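Local structure of transcriptional regulator, AraC family (Pseudomonas putida, 3GRA) at residues A[124-129]-A[148-153]; A[118-123]-A[140-145]; A[105-110]-A[156-161]. The protein probably regulates transcription by sequence-specific DNA binding, this chain being its DJ-1/PfpI-family part without the helix-turn-helix region. All blocks are in the same frame, centred on the assembly; numbering follows the deposited sequence.

Interaction 1: residues A[124-129]-A[148-153]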
ATOM      1  N   GLY A 124       0.042   5.142 -25.726  1.00 27.32           N
ATOM      2  CA  GLY A 124       0.659   3.908 -25.291  1.00 24.64           C
ATOM      3  C   GLY A 124       0.245   3.770 -23.843  1.00 24.10           C
ATOM      4  O   GLY A 124      -0.230   4.735 -23.253  1.00 21.43           O
ATOM      5  N   CYS A 125       0.398   2.582 -23.273  1.00 24.99           N
ATOM      6  CA  CYS A 125       0.064   2.370 -21.876  1.00 24.88           C
ATOM      7  C   CYS A 125       0.630   1.041 -21.411  1.00 25.14           C
ATOM      8  O   CYS A 125       1.042   0.204 -22.217  1.00 25.22           O
ATOM      9  CB  CYS A 125      -1.459   2.368 -21.657  1.00 26.81           C
ATOM     10  SG  CYS A 125      -2.326   0.833 -22.173  1.00 23.57           S
ATOM     11  N   SER A 126       0.634   0.865 -20.096  1.00 22.37           N
ATOM     12  CA  SER A 126       1.105  -0.353 -19.457  1.00 22.63           C
ATOM     13  C   SER A 126      -0.076  -0.927 -18.692  1.00 22.55           C
ATOM     14  O   SER A 126      -0.835  -0.197 -18.051  1.00 23.53           O
ATOM     15  CB  SER A 126       2.251  -0.058 -18.478  1.00 20.15           C
ATOM     16  OG  SER A 126       3.465   0.148 -19.170  1.00 22.61           O
ATOM     17  N   ILE A 127      -0.227  -2.237 -18.753  1.00 22.76           N
ATOM     18  CA  ILE A 127      -1.336  -2.880 -18.063  1.00 23.76           C
ATOM     19  C   ILE A 127      -0.936  -4.280 -17.660  1.00 21.65           C
ATOM     20  O   ILE A 127      -0.108  -4.900 -18.307  1.00 19.94           O
ATOM     21  CB  ILE A 127      -2.583  -2.967 -18.995  1.00 26.34           C
ATOM     22  CG1 ILE A 127      -3.765  -3.582 -18.248  1.00 26.73           C
ATOM     23  CG2 ILE A 127      -2.249  -3.791 -20.224  1.00 22.84           C
ATOM     24  CD1 ILE A 127      -5.079  -3.575 -19.058  1.00 30.12           C
ATOM     25  N   HIS A 128      -1.512  -4.768 -16.574  1.00 22.77           N
ATOM     26  CA  HIS A 128      -1.224  -6.116 -16.147  1.00 23.66           C
ATOM     27  C   HIS A 128      -1.635  -7.053 -17.288  1.00 24.37           C
ATOM     28  O   HIS A 128      -2.631  -6.810 -17.966  1.00 24.25           O
ATOM     29  CB  HIS A 128      -2.032  -6.477 -14.903  1.00 22.87           C
ATOM     30  CG  HIS A 128      -1.646  -7.800 -14.319  1.00 25.54           C
ATOM     31  ND1 HIS A 128      -0.625  -7.940 -13.401  1.00 26.43           N
ATOM     32  CD2 HIS A 128      -2.079  -9.054 -14.594  1.00 23.94           C
ATOM     33  CE1 HIS A 128      -0.444  -9.221 -13.139  1.00 26.37           C
ATOM     34  NE2 HIS A 128      -1.313  -9.918 -13.851  1.00 26.97           N
ATOM     35  N   PRO A 129      -0.861  -8.124 -17.518  1.00 26.11           N
ATOM     36  CA  PRO A 129      -1.116  -9.122 -18.570  1.00 29.51           C
ATOM     37  C   PRO A 129      -2.522  -9.740 -18.547  1.00 30.96           C
ATOM     38  O   PRO A 129      -3.119  -9.985 -19.597  1.00 32.26           O
ATOM     39  CB  PRO A 129      -0.025 -10.162 -18.319  1.00 28.85           C
ATOM     40  CG  PRO A 129       1.128  -9.291 -17.849  1.00 27.76           C
ATOM     41  CD  PRO A 129       0.425  -8.389 -16.847  1.00 25.96           C
ATOM     42  N   SER A 148       6.746  -2.352 -17.759  1.00 15.84           N
ATOM     43  CA  SER A 148       5.899  -2.161 -16.582  1.00 19.55           C
ATOM     44  C   SER A 148       5.255  -0.781 -16.333  1.00 20.65           C
ATOM     45  O   SER A 148       4.298  -0.686 -15.562  1.00 22.61           O
ATOM     46  CB  SER A 148       6.665  -2.614 -15.334  1.00 18.99           C
ATOM     47  OG  SER A 148       7.711  -1.703 -15.021  1.00 23.18           O
ATOM     48  N   PHE A 149       5.784   0.280 -16.936  1.00 19.22           N
ATOM     49  CA  PHE A 149       5.190   1.614 -16.781  1.00 20.48           C
ATOM     50  C   PHE A 149       5.244   2.349 -18.107  1.00 19.64           C
ATOM     51  O   PHE A 149       5.968   1.948 -19.001  1.00 20.10           O
ATOM     52  CB  PHE A 149       5.870   2.454 -15.691  1.00 18.46           C
ATOM     53  CG  PHE A 149       7.317   2.753 -15.953  1.00 22.28           C
ATOM     54  CD1 PHE A 149       7.752   4.063 -16.169  1.00 21.14           C
ATOM     55  CD2 PHE A 149       8.252   1.735 -15.941  1.00 21.32           C
ATOM     56  CE1 PHE A 149       9.102   4.352 -16.361  1.00 18.82           C
ATOM     57  CE2 PHE A 149       9.609   2.002 -16.128  1.00 23.80           C
ATOM     58  CZ  PHE A 149      10.038   3.315 -16.338  1.00 21.34           C
ATOM     59  N   THR A 150       4.460   3.416 -18.225  1.00 20.23           N
ATOM     60  CA  THR A 150       4.369   4.187 -19.457  1.00 21.25           C
ATOM     61  C   THR A 150       4.077   5.659 -19.172  1.00 21.60           C
ATOM     62  O   THR A 150       3.113   5.989 -18.481  1.00 23.85           O
ATOM     63  CB  THR A 150       3.230   3.638 -20.372  1.00 20.01           C
ATOM     64  OG1 THR A 150       3.553   2.308 -20.798  1.00 21.21           O
ATOM     65  CG2 THR A 150       3.039   4.553 -21.614  1.00 17.50           C
ATOM     66  N   LEU A 151       4.914   6.528 -19.720  1.00 22.63           N
ATOM     67  CA  LEU A 151       4.785   7.966 -19.547  1.00 23.35           C
ATOM     68  C   LEU A 151       4.610   8.539 -20.935  1.00 26.33           C
ATOM     69  O   LEU A 151       5.577   8.916 -21.592  1.00 27.30           O
ATOM     70  CB  LEU A 151       6.048   8.529 -18.912  1.00 24.52           C
ATOM     71  CG  LEU A 151       6.477   7.852 -17.607  1.00 24.26           C
ATOM     72  CD1 LEU A 151       7.969   8.038 -17.421  1.00 22.08           C
ATOM     73  CD2 LEU A 151       5.670   8.412 -16.428  1.00 23.22           C
ATOM     74  N   ASP A 152       3.367   8.574 -21.390  1.00 28.15           N
ATOM     75  CA  ASP A 152       3.063   9.083 -22.713  1.00 29.63           C
ATOM     76  C   ASP A 152       2.212  10.335 -22.608  1.00 29.15           C
ATOM     77  O   ASP A 152       0.996  10.258 -22.490  1.00 31.54           O
ATOM     78  CB  ASP A 152       2.339   8.001 -23.516  1.00 30.77           C
ATOM     79  CG  ASP A 152       1.997   8.447 -24.915  1.00 31.02           C
ATOM     80  OD1 ASP A 152       2.634   9.402 -25.410  1.00 35.06           O
ATOM     81  OD2 ASP A 152       1.101   7.831 -25.525  1.00 31.40           O
ATOM     82  N   ARG A 153       2.875  11.486 -22.620  1.00 29.91           N
ATOM     83  CA  ARG A 153       2.197  12.775 -22.540  1.00 28.37           C
ATOM     84  C   ARG A 153       1.406  12.925 -21.250  1.00 28.16           C
ATOM     85  O   ARG A 153       1.983  12.972 -20.160  1.00 26.67           O
ATOM     86  CB  ARG A 153       1.286  12.947 -23.758  1.00 25.70           C
ATOM     87  CG  ARG A 153       2.084  13.155 -25.033  1.00 25.24           C
ATOM     88  CD  ARG A 153       1.246  12.974 -26.275  1.00 27.86           C
ATOM     89  NE  ARG A 153       0.999  11.562 -26.550  1.00 30.02           N
ATOM     90  CZ  ARG A 153       0.183  11.130 -27.500  1.00 30.69           C
ATOM     91  NH1 ARG A 153      -0.452  12.008 -28.257  1.00 30.03           N
ATOM     92  NH2 ARG A 153      -0.018   9.827 -27.673  1.00 30.19           N
TER

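Interaction 2: residues A[118-123]-A[140-145]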
ATOM      1  N   GLY A 118     -12.185   5.413 -23.608  1.00 32.86           N
ATOM      2  CA  GLY A 118     -11.777   6.009 -24.868  1.00 33.88           C
ATOM      3  C   GLY A 118     -10.818   7.175 -24.696  1.00 34.54           C
ATOM      4  O   GLY A 118     -10.773   8.073 -25.538  1.00 37.93           O
ATOM      5  N   VAL A 119     -10.040   7.173 -23.621  1.00 32.53           N
ATOM      6  CA  VAL A 119      -9.098   8.258 -23.380  1.00 31.99           C
ATOM      7  C   VAL A 119      -7.654   7.844 -23.681  1.00 32.51           C
ATOM      8  O   VAL A 119      -6.720   8.608 -23.453  1.00 32.99           O
ATOM      9  CB  VAL A 119      -9.175   8.762 -21.912  1.00 33.07           C
ATOM     10  CG1 VAL A 119     -10.580   9.241 -21.602  1.00 31.52           C
ATOM     11  CG2 VAL A 119      -8.766   7.644 -20.947  1.00 32.99           C
ATOM     12  N   LEU A 120      -7.470   6.626 -24.177  1.00 33.20           N
ATOM     13  CA  LEU A 120      -6.139   6.136 -24.524  1.00 35.06           C
ATOM     14  C   LEU A 120      -6.053   5.921 -26.034  1.00 37.36           C
ATOM     15  O   LEU A 120      -5.195   5.185 -26.526  1.00 38.14           O
ATOM     16  CB  LEU A 120      -5.834   4.816 -23.802  1.00 33.06           C
ATOM     17  CG  LEU A 120      -5.565   4.853 -22.296  1.00 31.62           C
ATOM     18  CD1 LEU A 120      -5.347   3.438 -21.790  1.00 31.92           C
ATOM     19  CD2 LEU A 120      -4.348   5.719 -22.000  1.00 32.63           C
ATOM     20  N   ASP A 121      -6.953   6.567 -26.763  1.00 38.99           N
ATOM     21  CA  ASP A 121      -6.973   6.455 -28.209  1.00 39.76           C
ATOM     22  C   ASP A 121      -5.741   7.096 -28.791  1.00 39.46           C
ATOM     23  O   ASP A 121      -5.559   8.309 -28.701  1.00 38.69           O
ATOM     24  CB  ASP A 121      -8.217   7.125 -28.782  1.00 43.02           C
ATOM     25  CG  ASP A 121      -9.436   6.243 -28.697  1.00 45.43           C
ATOM     26  OD1 ASP A 121      -9.348   5.159 -28.083  1.00 45.07           O
ATOM     27  OD2 ASP A 121     -10.485   6.639 -29.248  1.00 48.98           O
ATOM     28  N   ASP A 122      -4.895   6.260 -29.383  1.00 39.61           N
ATOM     29  CA  ASP A 122      -3.654   6.692 -30.002  1.00 39.32           C
ATOM     30  C   ASP A 122      -2.645   7.068 -28.930  1.00 38.09           C
ATOM     31  O   ASP A 122      -1.910   8.060 -29.042  1.00 39.54           O
ATOM     32  CB  ASP A 122      -3.918   7.868 -30.941  1.00 40.52           C
ATOM     33  CG  ASP A 122      -2.777   8.107 -31.903  1.00 41.96           C
ATOM     34  OD1 ASP A 122      -2.311   7.128 -32.531  1.00 40.02           O
ATOM     35  OD2 ASP A 122      -2.351   9.272 -32.042  1.00 43.94           O
ATOM     36  N   TYR A 123      -2.617   6.252 -27.884  1.00 35.19           N
ATOM     37  CA  TYR A 123      -1.706   6.446 -26.758  1.00 31.10           C
ATOM     38  C   TYR A 123      -1.101   5.100 -26.394  1.00 29.21           C
ATOM     39  O   TYR A 123      -1.658   4.040 -26.711  1.00 29.18           O
ATOM     40  CB  TYR A 123      -2.464   6.962 -25.537  1.00 28.45           C
ATOM     41  CG  TYR A 123      -2.651   8.464 -25.430  1.00 29.55           C
ATOM     42  CD1 TYR A 123      -1.658   9.270 -24.866  1.00 28.55           C
ATOM     43  CD2 TYR A 123      -3.866   9.064 -25.785  1.00 28.24           C
ATOM     44  CE1 TYR A 123      -1.868  10.625 -24.642  1.00 30.38           C
ATOM     45  CE2 TYR A 123      -4.093  10.413 -25.566  1.00 30.97           C
ATOM     46  CZ  TYR A 123      -3.094  11.196 -24.987  1.00 33.91           C
ATOM     47  OH  TYR A 123      -3.336  12.529 -24.700  1.00 32.49           O
ATOM     48  N   PRO A 140      -8.901  -0.820 -29.696  1.00 53.08           N
ATOM     49  CA  PRO A 140      -7.962  -1.050 -30.797  1.00 51.62           C
ATOM     50  C   PRO A 140      -6.960   0.079 -31.029  1.00 50.29           C
ATOM     51  O   PRO A 140      -5.845  -0.167 -31.479  1.00 49.93           O
ATOM     52  CB  PRO A 140      -8.884  -1.254 -31.997  1.00 52.65           C
ATOM     53  CG  PRO A 140     -10.084  -1.898 -31.384  1.00 53.57           C
ATOM     54  CD  PRO A 140     -10.287  -1.061 -30.140  1.00 53.43           C
ATOM     55  N   GLN A 141      -7.349   1.313 -30.731  1.00 49.22           N
ATOM     56  CA  GLN A 141      -6.451   2.450 -30.934  1.00 49.42           C
ATOM     57  C   GLN A 141      -5.420   2.645 -29.821  1.00 46.94           C
ATOM     58  O   GLN A 141      -4.629   3.587 -29.863  1.00 45.86           O
ATOM     59  CB  GLN A 141      -7.250   3.750 -31.103  1.00 51.69           C
ATOM     60  CG  GLN A 141      -7.965   3.884 -32.433  1.00 54.21           C
ATOM     61  CD  GLN A 141      -8.620   5.244 -32.603  1.00 57.98           C
ATOM     62  OE1 GLN A 141      -7.950   6.282 -32.593  1.00 58.59           O
ATOM     63  NE2 GLN A 141      -9.940   5.246 -32.756  1.00 58.62           N
ATOM     64  N   THR A 142      -5.431   1.763 -28.829  1.00 44.47           N
ATOM     65  CA  THR A 142      -4.489   1.855 -27.718  1.00 42.22           C
ATOM     66  C   THR A 142      -3.363   0.845 -27.882  1.00 40.50           C
ATOM     67  O   THR A 142      -3.606  -0.340 -28.099  1.00 41.53           O
ATOM     68  CB  THR A 142      -5.180   1.590 -26.366  1.00 41.18           C
ATOM     69  OG1 THR A 142      -6.213   2.558 -26.155  1.00 42.53           O
ATOM     70  CG2 THR A 142      -4.177   1.681 -25.233  1.00 40.12           C
ATOM     71  N   ARG A 143      -2.133   1.322 -27.767  1.00 36.99           N
ATOM     72  CA  ARG A 143      -0.961   0.468 -27.890  1.00 35.70           C
ATOM     73  C   ARG A 143      -0.547  -0.051 -26.522  1.00 33.76           C
ATOM     74  O   ARG A 143      -0.639   0.656 -25.518  1.00 31.70           O
ATOM     75  CB  ARG A 143       0.189   1.254 -28.526  1.00 36.13           C
ATOM     76  CG  ARG A 143      -0.211   1.909 -29.832  1.00 37.28           C
ATOM     77  CD  ARG A 143       0.859   2.830 -30.346  1.00 39.27           C
ATOM     78  NE  ARG A 143       0.981   4.043 -29.542  1.00 40.55           N
ATOM     79  CZ  ARG A 143       0.368   5.190 -29.812  1.00 38.93           C
ATOM     80  NH1 ARG A 143      -0.427   5.291 -30.874  1.00 39.86           N
ATOM     81  NH2 ARG A 143       0.577   6.248 -29.036  1.00 39.84           N
ATOM     82  N   ILE A 144      -0.113  -1.302 -26.487  1.00 31.86           N
ATOM     83  CA  ILE A 144       0.322  -1.919 -25.254  1.00 30.59           C
ATOM     84  C   ILE A 144       1.836  -1.861 -25.235  1.00 28.99           C
ATOM     85  O   ILE A 144       2.502  -2.453 -26.095  1.00 27.30           O
ATOM     86  CB  ILE A 144      -0.107  -3.402 -25.172  1.00 31.84           C
ATOM     87  CG1 ILE A 144      -1.609  -3.536 -25.441  1.00 32.88           C
ATOM     88  CG2 ILE A 144       0.217  -3.952 -23.797  1.00 33.57           C
ATOM     89  CD1 ILE A 144      -2.464  -2.797 -24.468  1.00 33.63           C
ATOM     90  N   THR A 145       2.382  -1.139 -24.263  1.00 26.72           N
ATOM     91  CA  THR A 145       3.827  -1.016 -24.132  1.00 22.70           C
ATOM     92  C   THR A 145       4.395  -2.294 -23.531  1.00 22.39           C
ATOM     93  O   THR A 145       3.849  -2.823 -22.572  1.00 22.18           O
ATOM     94  CB  THR A 145       4.213   0.117 -23.182  1.00 21.84           C
ATOM     95  OG1 THR A 145       3.510   1.310 -23.548  1.00 24.56           O
ATOM     96  CG2 THR A 145       5.728   0.363 -23.237  1.00 19.48           C
TER

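Interaction 3: residues A[105-110]-A[156-161]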
ATOM      1  N   GLY A 105      -4.486   8.553 -15.320  1.00 28.41           N
ATOM      2  CA  GLY A 105      -3.621   7.413 -15.065  1.00 28.23           C
ATOM      3  C   GLY A 105      -4.267   6.135 -14.562  1.00 28.77           C
ATOM      4  O   GLY A 105      -5.469   6.103 -14.263  1.00 28.21           O
ATOM      5  N   GLY A 106      -3.452   5.082 -14.465  1.00 27.23           N
ATOM      6  CA  GLY A 106      -3.926   3.783 -14.003  1.00 25.65           C
ATOM      7  C   GLY A 106      -2.821   2.874 -13.488  1.00 25.03           C
ATOM      8  O   GLY A 106      -1.762   2.758 -14.115  1.00 24.15           O
ATOM      9  N   LEU A 107      -3.070   2.225 -12.351  1.00 22.98           N
ATOM     10  CA  LEU A 107      -2.098   1.307 -11.742  1.00 22.89           C
ATOM     11  C   LEU A 107      -2.654  -0.111 -11.801  1.00 23.24           C
ATOM     12  O   LEU A 107      -3.863  -0.312 -11.645  1.00 25.61           O
ATOM     13  CB  LEU A 107      -1.810   1.702 -10.279  1.00 19.33           C
ATOM     14  CG  LEU A 107      -1.417   3.176 -10.023  1.00 21.05           C
ATOM     15  CD1 LEU A 107      -1.210   3.388  -8.520  1.00 19.81           C
ATOM     16  CD2 LEU A 107      -0.129   3.554 -10.806  1.00 16.41           C
ATOM     17  N   TRP A 108      -1.766  -1.080 -12.020  1.00 23.87           N
ATOM     18  CA  TRP A 108      -2.115  -2.494 -12.147  1.00 23.31           C
ATOM     19  C   TRP A 108      -2.920  -2.697 -13.438  1.00 22.45           C
ATOM     20  O   TRP A 108      -2.333  -3.003 -14.469  1.00 22.86           O
ATOM     21  CB  TRP A 108      -2.894  -2.989 -10.927  1.00 25.58           C
ATOM     22  CG  TRP A 108      -2.910  -4.498 -10.847  1.00 26.83           C
ATOM     23  CD1 TRP A 108      -3.771  -5.348 -11.489  1.00 27.41           C
ATOM     24  CD2 TRP A 108      -1.950  -5.326 -10.185  1.00 28.56           C
ATOM     25  NE1 TRP A 108      -3.401  -6.659 -11.271  1.00 29.15           N
ATOM     26  CE2 TRP A 108      -2.288  -6.674 -10.472  1.00 31.02           C
ATOM     27  CE3 TRP A 108      -0.833  -5.064  -9.372  1.00 30.72           C
ATOM     28  CZ2 TRP A 108      -1.541  -7.754  -9.981  1.00 30.08           C
ATOM     29  CZ3 TRP A 108      -0.087  -6.149  -8.880  1.00 31.09           C
ATOM     30  CH2 TRP A 108      -0.451  -7.474  -9.188  1.00 32.14           C
ATOM     31  N   ASN A 109      -4.239  -2.525 -13.393  1.00 20.30           N
ATOM     32  CA  ASN A 109      -5.057  -2.638 -14.610  1.00 21.19           C
ATOM     33  C   ASN A 109      -5.957  -1.432 -14.824  1.00 20.33           C
ATOM     34  O   ASN A 109      -6.874  -1.470 -15.638  1.00 20.88           O
ATOM     35  CB  ASN A 109      -5.912  -3.908 -14.621  1.00 22.22           C
ATOM     36  CG  ASN A 109      -6.737  -4.065 -13.374  1.00 23.65           C
ATOM     37  OD1 ASN A 109      -7.346  -3.108 -12.888  1.00 24.92           O
ATOM     38  ND2 ASN A 109      -6.771  -5.284 -12.847  1.00 23.04           N
ATOM     39  N   GLY A 110      -5.681  -0.344 -14.111  1.00 19.97           N
ATOM     40  CA  GLY A 110      -6.497   0.850 -14.278  1.00 16.93           C
ATOM     41  C   GLY A 110      -6.553   1.312 -15.728  1.00 18.88           C
ATOM     42  O   GLY A 110      -7.503   1.964 -16.149  1.00 21.09           O
ATOM     43  N   LEU A 156      -0.464   8.401 -17.946  1.00 23.23           N
ATOM     44  CA  LEU A 156       0.486   7.659 -17.143  1.00 22.52           C
ATOM     45  C   LEU A 156      -0.105   6.322 -16.648  1.00 23.52           C
ATOM     46  O   LEU A 156      -1.197   6.273 -16.068  1.00 21.89           O
ATOM     47  CB  LEU A 156       0.917   8.522 -15.951  1.00 22.33           C
ATOM     48  CG  LEU A 156       1.771   9.766 -16.235  1.00 24.13           C
ATOM     49  CD1 LEU A 156       0.969  10.807 -17.028  1.00 25.56           C
ATOM     50  CD2 LEU A 156       2.231  10.360 -14.911  1.00 24.45           C
ATOM     51  N   SER A 157       0.619   5.234 -16.864  1.00 22.00           N
ATOM     52  CA  SER A 157       0.092   3.948 -16.442  1.00 24.20           C
ATOM     53  C   SER A 157       1.162   2.977 -16.020  1.00 22.20           C
ATOM     54  O   SER A 157       2.297   3.047 -16.495  1.00 20.25           O
ATOM     55  CB  SER A 157      -0.752   3.330 -17.562  1.00 24.33           C
ATOM     56  OG  SER A 157       0.044   3.040 -18.693  1.00 26.84           O
ATOM     57  N   ALA A 158       0.787   2.067 -15.124  1.00 20.61           N
ATOM     58  CA  ALA A 158       1.720   1.063 -14.620  1.00 20.55           C
ATOM     59  C   ALA A 158       1.022  -0.295 -14.479  1.00 20.26           C
ATOM     60  O   ALA A 158      -0.162  -0.377 -14.136  1.00 19.87           O
ATOM     61  CB  ALA A 158       2.312   1.517 -13.279  1.00 12.66           C
ATOM     62  N   ALA A 159       1.781  -1.355 -14.737  1.00 20.30           N
ATOM     63  CA  ALA A 159       1.268  -2.712 -14.686  1.00 20.63           C
ATOM     64  C   ALA A 159       1.666  -3.471 -13.428  1.00 24.25           C
ATOM     65  O   ALA A 159       1.179  -4.573 -13.188  1.00 26.06           O
ATOM     66  CB  ALA A 159       1.740  -3.462 -15.894  1.00 17.54           C
ATOM     67  N   SER A 160       2.539  -2.882 -12.617  1.00 24.17           N
ATOM     68  CA  SER A 160       3.018  -3.558 -11.421  1.00 24.43           C
ATOM     69  C   SER A 160       3.404  -2.558 -10.339  1.00 25.08           C
ATOM     70  O   SER A 160       3.491  -1.362 -10.594  1.00 26.71           O
ATOM     71  CB  SER A 160       4.252  -4.385 -11.780  1.00 24.63           C
ATOM     72  OG  SER A 160       5.366  -3.519 -12.006  1.00 24.76           O
ATOM     73  N   PRO A 161       3.653  -3.045  -9.113  1.00 25.78           N
ATOM     74  CA  PRO A 161       4.038  -2.131  -8.031  1.00 26.47           C
ATOM     75  C   PRO A 161       5.310  -1.367  -8.412  1.00 26.12           C
ATOM     76  O   PRO A 161       5.387  -0.155  -8.255  1.00 25.83           O
ATOM     77  CB  PRO A 161       4.261  -3.074  -6.842  1.00 23.83           C
ATOM     78  CG  PRO A 161       3.293  -4.203  -7.129  1.00 23.16           C
ATOM     79  CD  PRO A 161       3.480  -4.423  -8.608  1.00 24.64           C
TER
HETATM   80  O   HOH W   1       0.631  -0.898 -10.639  1.00 43.91           O

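Interaction 1: residues A[124-129]-A[148-153]
Gly124 and Asp152 join by a backbone-to-carboxylate hydrogen bond, with Gly124 N 2.9 Å from Asp152 OD2 and an angle of 166° at the hydrogen. The same oxygen accepts from Arg153 NH2, which comes from the opposite face of the carboxylate. Arg153 grips Asp152 side-on, with NE 2.9 Å from Asp152 OD1, in a salt bridge that probably helps to fix the carboxylate for Gly124. With chi1 at -179° the Asp152 carboxylate is carried out toward Gly124.

The second kind of contact is between hydroxyls. Ser126 OG and Thr150 OG1 are 2.7 Å apart, a hydrogen-bonding distance. Ser126 OG is also bonded to Ala147 O, and Thr150 OG1 to Thr145 OG1, so the hydroxyls of buried Ser126 and Thr150 belong to a chain of polar contacts.

Packing is slight: Thr150 CG2 lies 3.7 Å from Gly124 C. The two segments run roughly antiparallel, but their polar contacts all use side-chain oxygens.

Strand 149-152 is an outer strand of the main sheet, antiparallel to strand 155-158. Leu151 and Phe149 lean on helix 161-176, whereas Cys125 turns away from strand 149-152 and touches Leu135 of helix 132-138.

Interaction 2: residues A[118-123]-A[140-145]
Asp122 and Arg143 form a salt bridge, with Asp122 OD1 3.1 Å from Arg143 NH1. The nitrogen meets the oxygen from above the carboxylate, and the two planes stand 87° apart. Arg143 NH2 adds a weak bond to Asp122 O. At chi1 -163° the Asp122 side chain runs alongside that of Arg143, pointing the same way. The motif is a type II beta turn, Leu120 to Tyr123, leading into the short parallel pair of strands 123-125 and 142-144. Two backbone bonds tie the turn to its partner. Asp122 N donates to Gln141 O at 2.7 Å, from well above the carbonyl plane. Arg143 N donates to Tyr123 O at 3.0 Å, in a much straighter bond.

Further out, the Asp121 carboxylate stacks on the Gln141 amide, with planes 26° apart. Their nearest polar atoms, Asp121 OD2 and Gln141 NE2, are 3.8 Å apart. An alanine in place of Asp121 removes the carboxylate, and the Gln141 amide, left without the group it stacks on, would probably be freer to turn.

The inner side is made by Leu120 and Thr142. Thr142 OG1 lies 2.8 Å from Leu120 O, at best a weak bond, its stronger partner being Ser139 OG. Tyr123 points its hydroxyl outside the contact, to Asp154 OD1, and its ring meets Arg153 in a cation-pi contact. Leu120 also touches Leu114 of helix 110-117, the helix that ends just before the turn. In the packing, Leu120 CD1 rests 4.0 Å from Thr142 CG2, and Leu120 CB sits 3.3 Å from Thr142 OG1.

Interaction 3: residues A[105-110]-A[156-161]
Gly106 and Ala158 carry the tight part of this contact. Ala158 N donates to Gly106 O at 2.8 Å, with the donor almost in line with the C=O bond. Gly106 N in turn donates to Leu156 O, though the position of that oxygen is less certain. Strands 105-107 and 156-158 run parallel, their axes 4.7 Å apart at closest and inclined by 8°. Ser157 CA adds a CA-H...O contact to Gly106 O. Beside these bonds, Leu107 CD2 packs 4.0 Å from Ala158 CB. A side chain on Gly106 would run into Gly110, because the chain turns back sharply after Leu107. Gly110 N closes that turn with a bond to Leu107 O.

Trp108 sits in the turn with positive phi (68°). The sequence Gly-Leu-Trp-Asn-Gly and this strand-to-helix turn are consistent with the nucleophile elbow of the glutaminase I clan, where catalytic relatives carry a cysteine.

The looser side begins here, where residues are partly exposed. Trp108 CB points away from segment 156-161, but chi1 of -163° helps to bring the far end of the indole back to the proline, where CZ3 approaches Pro161 CD obliquely at 4.0 Å. A water bridges Trp108 N and Ser160 O by weak bonds. Ser160 itself is the N-cap of helix 161-176, with OG bonded to Gly163 N.

In the main sheet, strand 103-107 lies between strands 74-78 and 155-158. Leu107, Leu156 and Ala158 face helix 161-176. Ser157 points to the other face, where its OG bonds Ser126 N. Trp108 stacks with His128 and touches Ser20 of helix 18-34.

Interaction 3 is the core contact. It joins two parallel strands of the main sheet by backbone bonds and apolar packing. Interaction 1 lies next to it, partly buried, and relies on hydroxyls and a carboxylate. Interaction 2 is the most exposed and is rich in charge, with a salt bridge between exposed residues. Strand 149-152 of interaction 1 neighbours strand 155-158 of interaction 3, and Ser148 O lies 2.7 Å from Ala159 N. Interactions 1 and 2 share strand 123-125 and meet where Cys125 O lies 2.8 Å from Thr145 N. Interactions 2 and 3 do not touch. Segment 124-129 reaches both, through Cys125 on one side and Ser126 on the other.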